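Local coordinates for aldehyde dehydrogenase (Staphylococcus aureus, PDB 6K10), which oxidises 4,4'-diaponeurosporen-4-al to 4,4'-diaponeurosporenoic acid with NAD+, a step in the biosynthesis of the yellow-orange carotenoid staphyloxanthin, at residues F101-Y106 with I438-R443; L183-F188 with Y204-E209; L373-E378 with G395-T400. The protein carries 1 engineered substitution. All blocks are in the same frame, centred on the assembly; numbering follows the deposited sequence.

How the contacts relate
The three contacts lie far apart in one chain. Contact 1 belongs to the outlying oligomerisation arm, its centre about 40 Å from that of the chain; contact 2 belongs to the coenzyme-binding domain, and contact 3 to the catalytic domain. The centres of contacts 2 and 3 are about 37 Å apart, on opposite sides of the chain centre, and those of contacts 1 and 3 about 49 Å apart. The dimer nevertheless brings contacts 1 and 3 together: I438 of one subunit packs on A396 of the other, and their strands pair. Contact 3 lies closest to the active site, the Y374 side chain being about 8 Å from that of S251, an engineered residue at a predicted catalytic position.

Contact 1 of 3, residues F101-Y106 with I438-R443; sequences FPTKSY and IFKSTR. With EDO (1,2-ethanediol), chain B.
K104 and F439 form an antiparallel hydrogen-bonded pair: K104 N donates almost straight to F439 O (2.8 Å, 176° at the hydrogen) and F439 N donates to K104 O (2.9 Å). The next pair, S105 with I438, is non-hydrogen-bonded, and here I438 CA makes a CA-H...O contact of 3.1 Å with K104 O. Beside I438, T103 CG2, anti to its own backbone N, reaches 3.5 Å from I438 CB, two branched residues packing closely; the same rotation (chi1 -53°) sets OG1 beside that N, where it is hydrogen-bonded to L100 O. K440 brings its methylenes across this threonine, CD lying 3.5 Å from T103 OG1, while K440 CG rests 4.2 Å from P102 CG. A long lysine suits the spot because its aliphatic part covers the chain and its NZ can reach D399 of the second subunit in a long, weak ion pair. Y106 and F439 lie side by side and point the same way, F439 CB meeting the edge of the tyrosine ring 4.2 Å from CE2. Beyond the strand, S441 OG accepts from R443 N in an ST turn. I438 and F439 also pair in parallel with a strand of the second subunit, so the ladder belongs to a sheet crossing the interface, as is typical of the aldehyde dehydrogenase oligomerisation arm.

Contact 2 of 3, residues L183-F188 with Y204-E209; sequences LIHLPF and YQAASE
I184 holds CG1 between its backbone N and carbonyl carbon (chi1 58°), a rotation that turns the longer branch toward A206, where CG1 and CD1 each lie 3.7 Å from A206 CB. H185 places CG anti to its carbonyl carbon (chi1 -71°), which brings CE1 to 3.7 Å from A206 CB, the methyl standing obliquely to the ring. The isoleucine thus meets the alanine methyl from one side and the imidazole adjoins it at about a right angle to that, with I184 O approaching from the backbone at 3.6 Å. A small residue fits well here, because it lets the end of helix 177-184 and the turn after it come close to helix 197-209.

The polar side of the contact is built round one water. It lies in the plane of the imidazole, 2.8 Å from H185 ND1, and donates to A206 O at 2.6 Å and to E209 OE1 at 2.9 Å. E209 reaches it with an extended chain. The carboxylate and the ring do not touch, OE1 being 4.3 Å from H185 ND1, and the water bridges them; a negative glutamate so near may somewhat favour the protonated histidine, although both groups are at the surface.

Both helices border the sheet of the coenzyme-binding domain. I184 packs on I118 of strand 104-118 and A207 on V214 of strand 214-217, while helix 10-23 covers L186 and P187, and S208 faces the second subunit.

Contact 3 of 3, residues L373-E378 with G395-T400; sequences LYLFSE and GAINDT. With EDO (1,2-ethanediol), chain C.
Strands 372-376 and 394-397 are the two parallel strands of a beta-alpha-beta unit connected by helix 380-389, and here they run side by side in the catalytic-domain sheet, the axes of segments 373-376 and 395-397 being 4.9 Å apart and only 4° from parallel. L375 occupies the centre of the ladder: its N donates to A396 O and its O accepts from N398 N at 2.8 Å. G395 is suitably small, for L373 O lies 3.1 Å from its CA, leaving little room for a side chain.

Where the second strand turns away, N398 carries on the pairing with its amide. With CG anti to the carbonyl carbon (chi1 -72°), the group swings back to S377: OD1 accepts from S377 N at 3.0 Å and ND2 donates to S377 O, also at 3.0 Å. Two bonds to one residue fix the rotation of the amide, and OD1 takes a further hydrogen bond from a water that also donates to E378 OE2, itself hydrogen-bonded to T442 OG1 of the second subunit.

Two aromatic rings share one face of the sheet. T400 CB sits over the centre of the Y374 ring, 3.8 Å from the centroid and 7° off its normal, a CH-pi contact; A396 CB meets the edge, 3.7 Å from CD1. T400 CG2 meanwhile lies at the edge of the F376 ring, whose face covers N398 N. D399 O is buried here with no polar partner.

Y374 OH bonds to V252 O, beside the engineered S251 at a predicted active-site position. On the outer edge G395 to I397 pair in parallel with a strand of the second subunit, the cross-subunit sheet extension characteristic of aldehyde dehydrogenase dimers.

Contact 1 of 3, residues F101-Y106 with I438-R443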
loop_
_atom_site.group_PDB
_atom_site.type_symbol
_atom_site.label_atom_id
_atom_site.label_comp_id
_atom_site.label_asym_id
_atom_site.label_seq_id
_atom_site.Cartn_x
_atom_site.Cartn_y
_atom_site.Cartn_z
ATOM N N PHE A 101 -16.669 -6.439 -23.839
ATOM C CA PHE A 101 -16.322 -6.128 -25.225
ATOM C C PHE A 101 -17.390 -5.200 -25.807
ATOM O O PHE A 101 -18.580 -5.408 -25.568
ATOM C CB PHE A 101 -16.198 -7.420 -26.045
ATOM C CG PHE A 101 -15.731 -7.209 -27.457
ATOM C CD1 PHE A 101 -16.627 -6.889 -28.463
ATOM C CD2 PHE A 101 -14.389 -7.333 -27.776
ATOM C CE1 PHE A 101 -16.191 -6.688 -29.759
ATOM C CE2 PHE A 101 -13.949 -7.137 -29.071
ATOM C CZ PHE A 101 -14.851 -6.815 -30.063
ATOM N N PRO A 102 -16.985 -4.178 -26.583
ATOM C CA PRO A 102 -15.674 -3.833 -27.150
ATOM C C PRO A 102 -14.743 -2.984 -26.280
ATOM O O PRO A 102 -13.861 -2.322 -26.827
ATOM C CB PRO A 102 -16.059 -3.036 -28.395
ATOM C CG PRO A 102 -17.292 -2.311 -27.967
ATOM C CD PRO A 102 -18.032 -3.249 -27.047
ATOM N N THR A 103 -14.925 -2.997 -24.963
ATOM C CA THR A 103 -14.072 -2.193 -24.097
ATOM C C THR A 103 -12.630 -2.693 -24.135
ATOM O O THR A 103 -12.372 -3.898 -24.165
ATOM C CB THR A 103 -14.602 -2.223 -22.662
ATOM O OG1 THR A 103 -15.985 -1.846 -22.656
ATOM C CG2 THR A 103 -13.822 -1.275 -21.775
ATOM N N LYS A 104 -11.689 -1.750 -24.156
ATOM C CA LYS A 104 -10.266 -2.026 -24.014
ATOM C C LYS A 104 -9.811 -1.502 -22.659
ATOM O O LYS A 104 -10.196 -0.403 -22.255
ATOM C CB LYS A 104 -9.449 -1.355 -25.126
ATOM C CG LYS A 104 -9.851 -1.729 -26.545
ATOM C CD LYS A 104 -10.133 -3.213 -26.700
ATOM C CE LYS A 104 -10.839 -3.491 -28.018
ATOM N NZ LYS A 104 -11.420 -4.861 -28.061
ATOM N N SER A 105 -8.989 -2.281 -21.958
ATOM C CA SER A 105 -8.594 -1.963 -20.590
ATOM C C SER A 105 -7.091 -1.738 -20.507
ATOM O O SER A 105 -6.310 -2.449 -21.143
ATOM C CB SER A 105 -9.024 -3.070 -19.624
ATOM O OG SER A 105 -10.422 -3.297 -19.702
ATOM N N TYR A 106 -6.695 -0.754 -19.698
ATOM C CA TYR A 106 -5.303 -0.346 -19.559
ATOM C C TYR A 106 -5.006 0.047 -18.123
ATOM O O TYR A 106 -5.906 0.365 -17.345
ATOM C CB TYR A 106 -4.954 0.840 -20.472
ATOM C CG TYR A 106 -5.385 0.679 -21.905
ATOM C CD1 TYR A 106 -4.555 0.062 -22.829
ATOM C CD2 TYR A 106 -6.622 1.140 -22.335
ATOM C CE1 TYR A 106 -4.942 -0.092 -24.143
ATOM C CE2 TYR A 106 -7.018 0.990 -23.646
ATOM C CZ TYR A 106 -6.179 0.375 -24.545
ATOM O OH TYR A 106 -6.576 0.226 -25.852
ATOM N N ILE A 438 -10.231 2.700 -19.193
ATOM C CA ILE A 438 -10.768 1.940 -20.307
ATOM C C ILE A 438 -10.979 2.872 -21.489
ATOM O O ILE A 438 -10.973 4.100 -21.362
ATOM C CB ILE A 438 -12.086 1.223 -19.950
ATOM C CG1 ILE A 438 -13.139 2.235 -19.501
ATOM C CG2 ILE A 438 -11.853 0.176 -18.881
ATOM C CD1 ILE A 438 -14.543 1.680 -19.441
ATOM N N PHE A 439 -11.158 2.262 -22.654
ATOM C CA PHE A 439 -11.589 2.945 -23.862
ATOM C C PHE A 439 -12.708 2.128 -24.484
ATOM O O PHE A 439 -12.613 0.899 -24.570
ATOM C CB PHE A 439 -10.430 3.116 -24.861
ATOM C CG PHE A 439 -10.865 3.587 -26.223
ATOM C CD1 PHE A 439 -10.967 4.940 -26.503
ATOM C CD2 PHE A 439 -11.164 2.676 -27.227
ATOM C CE1 PHE A 439 -11.366 5.378 -27.754
ATOM C CE2 PHE A 439 -11.565 3.107 -28.478
ATOM C CZ PHE A 439 -11.665 4.459 -28.742
ATOM N N LYS A 440 -13.775 2.803 -24.905
ATOM C CA LYS A 440 -14.842 2.140 -25.644
ATOM C C LYS A 440 -15.202 2.995 -26.847
ATOM O O LYS A 440 -15.566 4.165 -26.694
ATOM C CB LYS A 440 -16.075 1.884 -24.770
ATOM C CG LYS A 440 -17.107 1.003 -25.461
ATOM C CD LYS A 440 -18.012 0.284 -24.474
ATOM C CE LYS A 440 -19.123 1.181 -23.967
ATOM N NZ LYS A 440 -20.033 0.445 -23.045
ATOM N N SER A 441 -15.092 2.406 -28.036
ATOM C CA SER A 441 -15.350 3.136 -29.268
ATOM C C SER A 441 -16.772 3.684 -29.295
ATOM O O SER A 441 -17.726 3.002 -28.913
ATOM C CB SER A 441 -15.119 2.224 -30.475
ATOM O OG SER A 441 -15.601 2.822 -31.666
ATOM N N THR A 442 -16.905 4.935 -29.743
ATOM C CA THR A 442 -18.213 5.542 -29.941
ATOM C C THR A 442 -18.848 5.156 -31.269
ATOM O O THR A 442 -20.021 5.472 -31.488
ATOM C CB THR A 442 -18.119 7.068 -29.862
ATOM O OG1 THR A 442 -17.287 7.554 -30.922
ATOM C CG2 THR A 442 -17.547 7.500 -28.522
ATOM N N ARG A 443 -18.105 4.499 -32.160
ATOM C CA ARG A 443 -18.703 3.975 -33.379
ATOM C C ARG A 443 -19.561 2.747 -33.116
ATOM O O ARG A 443 -20.409 2.407 -33.949
ATOM C CB ARG A 443 -17.617 3.629 -34.401
ATOM C CG ARG A 443 -16.598 4.731 -34.650
ATOM C CD ARG A 443 -15.696 4.366 -35.821
ATOM N NE ARG A 443 -14.536 5.245 -35.930
ATOM C CZ ARG A 443 -14.200 5.905 -37.033
ATOM N NH1 ARG A 443 -14.940 5.789 -38.128
ATOM N NH2 ARG A 443 -13.126 6.682 -37.044
HETATM C C1 EDO B . -14.220 5.863 -31.133
HETATM O O1 EDO B . -14.002 6.442 -29.842
HETATM C C2 EDO B . -12.889 5.641 -31.837
HETATM O O2 EDO B . -12.891 4.333 -32.415
#

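Contact 2 of 3, residues L183-F188 with Y204-E209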
loop_
_atom_site.group_PDB
_atom_site.type_symbol
_atom_site.label_atom_id
_atom_site.label_comp_id
_atom_site.label_asym_id
_atom_site.label_seq_id
_atom_site.Cartn_x
_atom_site.Cartn_y
_atom_site.Cartn_z
ATOM N N LEU A 183 9.135 18.822 7.813
ATOM C CA LEU A 183 8.877 18.161 6.538
ATOM C C LEU A 183 7.609 17.316 6.582
ATOM O O LEU A 183 6.822 17.324 5.627
ATOM C CB LEU A 183 10.082 17.308 6.143
ATOM C CG LEU A 183 11.302 18.096 5.667
ATOM C CD1 LEU A 183 12.562 17.256 5.767
ATOM C CD2 LEU A 183 11.081 18.551 4.236
ATOM N N ILE A 184 7.386 16.580 7.675
ATOM C CA ILE A 184 6.264 15.647 7.727
ATOM C C ILE A 184 4.913 16.333 7.857
ATOM O O ILE A 184 3.881 15.686 7.643
ATOM C CB ILE A 184 6.439 14.632 8.875
ATOM C CG1 ILE A 184 6.576 15.344 10.220
ATOM C CG2 ILE A 184 7.637 13.731 8.612
ATOM C CD1 ILE A 184 6.755 14.392 11.389
ATOM N N HIS A 185 4.886 17.617 8.203
ATOM C CA HIS A 185 3.642 18.373 8.256
ATOM C C HIS A 185 3.310 19.055 6.937
ATOM O O HIS A 185 2.250 19.681 6.830
ATOM C CB HIS A 185 3.700 19.414 9.377
ATOM C CG HIS A 185 3.651 18.822 10.750
ATOM N ND1 HIS A 185 2.624 18.004 11.169
ATOM C CD2 HIS A 185 4.501 18.926 11.798
ATOM C CE1 HIS A 185 2.844 17.628 12.417
ATOM N NE2 HIS A 185 3.976 18.175 12.822
ATOM N N LEU A 186 4.189 18.952 5.936
ATOM C CA LEU A 186 3.928 19.483 4.609
ATOM C C LEU A 186 3.175 18.456 3.768
ATOM O O LEU A 186 3.392 17.248 3.911
ATOM C CB LEU A 186 5.238 19.856 3.920
ATOM C CG LEU A 186 6.006 21.006 4.573
ATOM C CD1 LEU A 186 7.340 21.237 3.881
ATOM C CD2 LEU A 186 5.164 22.272 4.560
ATOM N N PRO A 187 2.268 18.910 2.868
ATOM C CA PRO A 187 1.433 17.969 2.100
ATOM C C PRO A 187 2.191 17.307 0.952
ATOM O O PRO A 187 1.862 17.472 -0.228
ATOM C CB PRO A 187 0.293 18.871 1.613
ATOM C CG PRO A 187 0.946 20.193 1.422
ATOM C CD PRO A 187 1.964 20.313 2.534
ATOM N N PHE A 188 3.228 16.547 1.301
ATOM C CA PHE A 188 3.898 15.701 0.326
ATOM C C PHE A 188 2.898 14.734 -0.301
ATOM O O PHE A 188 1.865 14.401 0.283
ATOM C CB PHE A 188 5.030 14.909 0.983
ATOM C CG PHE A 188 6.296 15.693 1.186
ATOM C CD1 PHE A 188 7.249 15.770 0.183
ATOM C CD2 PHE A 188 6.540 16.339 2.386
ATOM C CE1 PHE A 188 8.419 16.483 0.371
ATOM C CE2 PHE A 188 7.708 17.054 2.579
ATOM C CZ PHE A 188 8.648 17.126 1.571
ATOM N N TYR A 204 3.873 9.014 10.827
ATOM C CA TYR A 204 2.637 8.461 10.297
ATOM C C TYR A 204 1.399 9.144 10.866
ATOM O O TYR A 204 0.356 9.157 10.204
ATOM C CB TYR A 204 2.635 6.953 10.553
ATOM C CG TYR A 204 1.474 6.187 9.977
ATOM C CD1 TYR A 204 1.204 6.228 8.622
ATOM C CD2 TYR A 204 0.735 5.317 10.763
ATOM C CE1 TYR A 204 0.166 5.497 8.075
ATOM C CE2 TYR A 204 -0.296 4.570 10.225
ATOM C CZ TYR A 204 -0.578 4.668 8.881
ATOM O OH TYR A 204 -1.606 3.925 8.345
ATOM N N GLN A 205 1.494 9.730 12.060
ATOM C CA GLN A 205 0.408 10.574 12.549
ATOM C C GLN A 205 0.386 11.913 11.823
ATOM O O GLN A 205 -0.688 12.433 11.498
ATOM C CB GLN A 205 0.542 10.780 14.058
ATOM C CG GLN A 205 0.301 9.520 14.876
ATOM C CD GLN A 205 0.660 9.697 16.339
ATOM O OE1 GLN A 205 1.586 9.062 16.844
ATOM N NE2 GLN A 205 -0.069 10.566 17.027
ATOM N N ALA A 206 1.564 12.484 11.557
ATOM C CA ALA A 206 1.636 13.745 10.825
ATOM C C ALA A 206 1.105 13.582 9.408
ATOM O O ALA A 206 0.330 14.413 8.920
ATOM C CB ALA A 206 3.076 14.256 10.805
ATOM N N ALA A 207 1.518 12.508 8.731
ATOM C CA ALA A 207 1.040 12.252 7.377
ATOM C C ALA A 207 -0.465 12.027 7.354
ATOM O O ALA A 207 -1.144 12.427 6.401
ATOM C CB ALA A 207 1.769 11.048 6.787
ATOM N N SER A 208 -1.006 11.388 8.395
ATOM C CA SER A 208 -2.429 11.065 8.403
ATOM C C SER A 208 -3.282 12.325 8.386
ATOM O O SER A 208 -4.356 12.351 7.772
ATOM C CB SER A 208 -2.769 10.199 9.616
ATOM O OG SER A 208 -2.796 10.968 10.803
ATOM N N GLU A 209 -2.811 13.380 9.050
ATOM C CA GLU A 209 -3.514 14.657 9.058
ATOM C C GLU A 209 -3.732 15.198 7.650
ATOM O O GLU A 209 -4.748 15.852 7.383
ATOM C CB GLU A 209 -2.712 15.651 9.896
ATOM C CG GLU A 209 -3.263 17.052 9.966
ATOM C CD GLU A 209 -2.623 17.841 11.089
ATOM O OE1 GLU A 209 -1.574 17.393 11.600
ATOM O OE2 GLU A 209 -3.160 18.907 11.456
HETATM O O HOH W 1 0.555 16.921 9.713
#

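Contact 3 of 3, residues L373-E378 with G395-T400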
loop_
_atom_site.group_PDB
_atom_site.type_symbol
_atom_site.label_atom_id
_atom_site.label_comp_id
_atom_site.label_asym_id
_atom_site.label_seq_id
_atom_site.Cartn_x
_atom_site.Cartn_y
_atom_site.Cartn_z
ATOM N N LEU A 373 12.637 -12.821 10.536
ATOM C CA LEU A 373 12.708 -14.023 11.353
ATOM C C LEU A 373 13.578 -15.037 10.629
ATOM O O LEU A 373 13.517 -15.151 9.404
ATOM C CB LEU A 373 11.323 -14.618 11.632
ATOM C CG LEU A 373 11.268 -15.898 12.482
ATOM C CD1 LEU A 373 10.048 -15.900 13.390
ATOM C CD2 LEU A 373 11.274 -17.146 11.604
ATOM N N TYR A 374 14.374 -15.778 11.395
ATOM C CA TYR A 374 15.248 -16.798 10.839
ATOM C C TYR A 374 15.035 -18.111 11.574
ATOM O O TYR A 374 14.841 -18.131 12.791
ATOM C CB TYR A 374 16.712 -16.366 10.913
ATOM C CG TYR A 374 16.940 -14.979 10.356
ATOM C CD1 TYR A 374 16.920 -14.752 8.988
ATOM C CD2 TYR A 374 17.157 -13.893 11.200
ATOM C CE1 TYR A 374 17.113 -13.482 8.468
ATOM C CE2 TYR A 374 17.356 -12.623 10.688
ATOM C CZ TYR A 374 17.335 -12.423 9.325
ATOM O OH TYR A 374 17.535 -11.157 8.822
ATOM N N LEU A 375 15.061 -19.205 10.819
ATOM C CA LEU A 375 14.961 -20.547 11.371
ATOM C C LEU A 375 16.090 -21.392 10.815
ATOM O O LEU A 375 16.276 -21.455 9.597
ATOM C CB LEU A 375 13.613 -21.195 11.043
ATOM C CG LEU A 375 13.553 -22.698 11.330
ATOM C CD1 LEU A 375 13.642 -22.970 12.826
ATOM C CD2 LEU A 375 12.297 -23.312 10.745
ATOM N N PHE A 376 16.842 -22.032 11.704
ATOM C CA PHE A 376 17.868 -22.989 11.321
ATOM C C PHE A 376 17.379 -24.376 11.700
ATOM O O PHE A 376 17.172 -24.666 12.886
ATOM C CB PHE A 376 19.214 -22.664 11.973
ATOM C CG PHE A 376 19.906 -21.493 11.339
ATOM C CD1 PHE A 376 19.638 -20.205 11.764
ATOM C CD2 PHE A 376 20.785 -21.677 10.285
ATOM C CE1 PHE A 376 20.255 -19.119 11.167
ATOM C CE2 PHE A 376 21.406 -20.596 9.687
ATOM C CZ PHE A 376 21.142 -19.315 10.129
ATOM N N SER A 377 17.172 -25.211 10.686
ATOM C CA SER A 377 16.562 -26.519 10.852
ATOM C C SER A 377 16.804 -27.329 9.595
ATOM O O SER A 377 16.880 -26.776 8.496
ATOM C CB SER A 377 15.055 -26.399 11.125
ATOM O OG SER A 377 14.441 -27.674 11.242
ATOM N N GLU A 378 16.936 -28.640 9.774
ATOM C CA GLU A 378 16.924 -29.585 8.670
ATOM C C GLU A 378 15.590 -30.309 8.571
ATOM O O GLU A 378 15.441 -31.228 7.757
ATOM C CB GLU A 378 18.074 -30.580 8.826
ATOM C CG GLU A 378 19.447 -29.920 8.885
ATOM C CD GLU A 378 19.765 -29.139 7.631
ATOM O OE1 GLU A 378 19.342 -29.585 6.546
ATOM O OE2 GLU A 378 20.431 -28.086 7.728
ATOM N N GLY A 395 12.158 -13.197 5.821
ATOM C CA GLY A 395 13.149 -13.956 6.550
ATOM C C GLY A 395 13.904 -14.963 5.720
ATOM O O GLY A 395 14.010 -14.842 4.499
ATOM N N ALA A 396 14.445 -15.961 6.413
ATOM C CA ALA A 396 15.330 -16.927 5.785
ATOM C C ALA A 396 15.293 -18.240 6.551
ATOM O O ALA A 396 15.203 -18.249 7.782
ATOM C CB ALA A 396 16.768 -16.401 5.723
ATOM N N ILE A 397 15.357 -19.338 5.808
ATOM C CA ILE A 397 15.562 -20.666 6.368
ATOM C C ILE A 397 17.023 -21.028 6.137
ATOM O O ILE A 397 17.490 -21.043 4.990
ATOM C CB ILE A 397 14.625 -21.703 5.729
ATOM C CG1 ILE A 397 13.171 -21.225 5.767
ATOM C CG2 ILE A 397 14.758 -23.047 6.433
ATOM C CD1 ILE A 397 12.719 -20.703 7.117
ATOM N N ASN A 398 17.744 -21.293 7.227
ATOM C CA ASN A 398 19.159 -21.672 7.183
ATOM C C ASN A 398 20.033 -20.561 6.598
ATOM O O ASN A 398 21.026 -20.822 5.914
ATOM C CB ASN A 398 19.358 -22.989 6.427
ATOM C CG ASN A 398 18.870 -24.191 7.216
ATOM O OD1 ASN A 398 18.823 -24.158 8.446
ATOM N ND2 ASN A 398 18.512 -25.263 6.513
ATOM N N ASP A 399 19.673 -19.311 6.886
ATOM C CA ASP A 399 20.498 -18.158 6.543
ATOM C C ASP A 399 19.997 -16.972 7.355
ATOM O O ASP A 399 18.966 -17.050 8.025
ATOM C CB ASP A 399 20.455 -17.849 5.042
ATOM C CG ASP A 399 21.725 -17.180 4.542
ATOM O OD1 ASP A 399 22.635 -16.930 5.362
ATOM O OD2 ASP A 399 21.805 -16.890 3.329
ATOM N N THR A 400 20.749 -15.874 7.303
ATOM C CA THR A 400 20.281 -14.604 7.843
ATOM C C THR A 400 20.652 -13.482 6.883
ATOM O O THR A 400 21.620 -13.589 6.125
ATOM C CB THR A 400 20.848 -14.283 9.246
ATOM O OG1 THR A 400 22.232 -13.928 9.150
ATOM C CG2 THR A 400 20.685 -15.463 10.208
HETATM C C1 EDO C . 20.064 -28.050 4.056
HETATM O O1 EDO C . 19.414 -26.990 4.766
HETATM C C2 EDO C . 19.028 -28.947 3.395
HETATM O O2 EDO C . 19.444 -29.213 2.052
HETATM O O HOH W 2 20.250 -26.332 9.606
#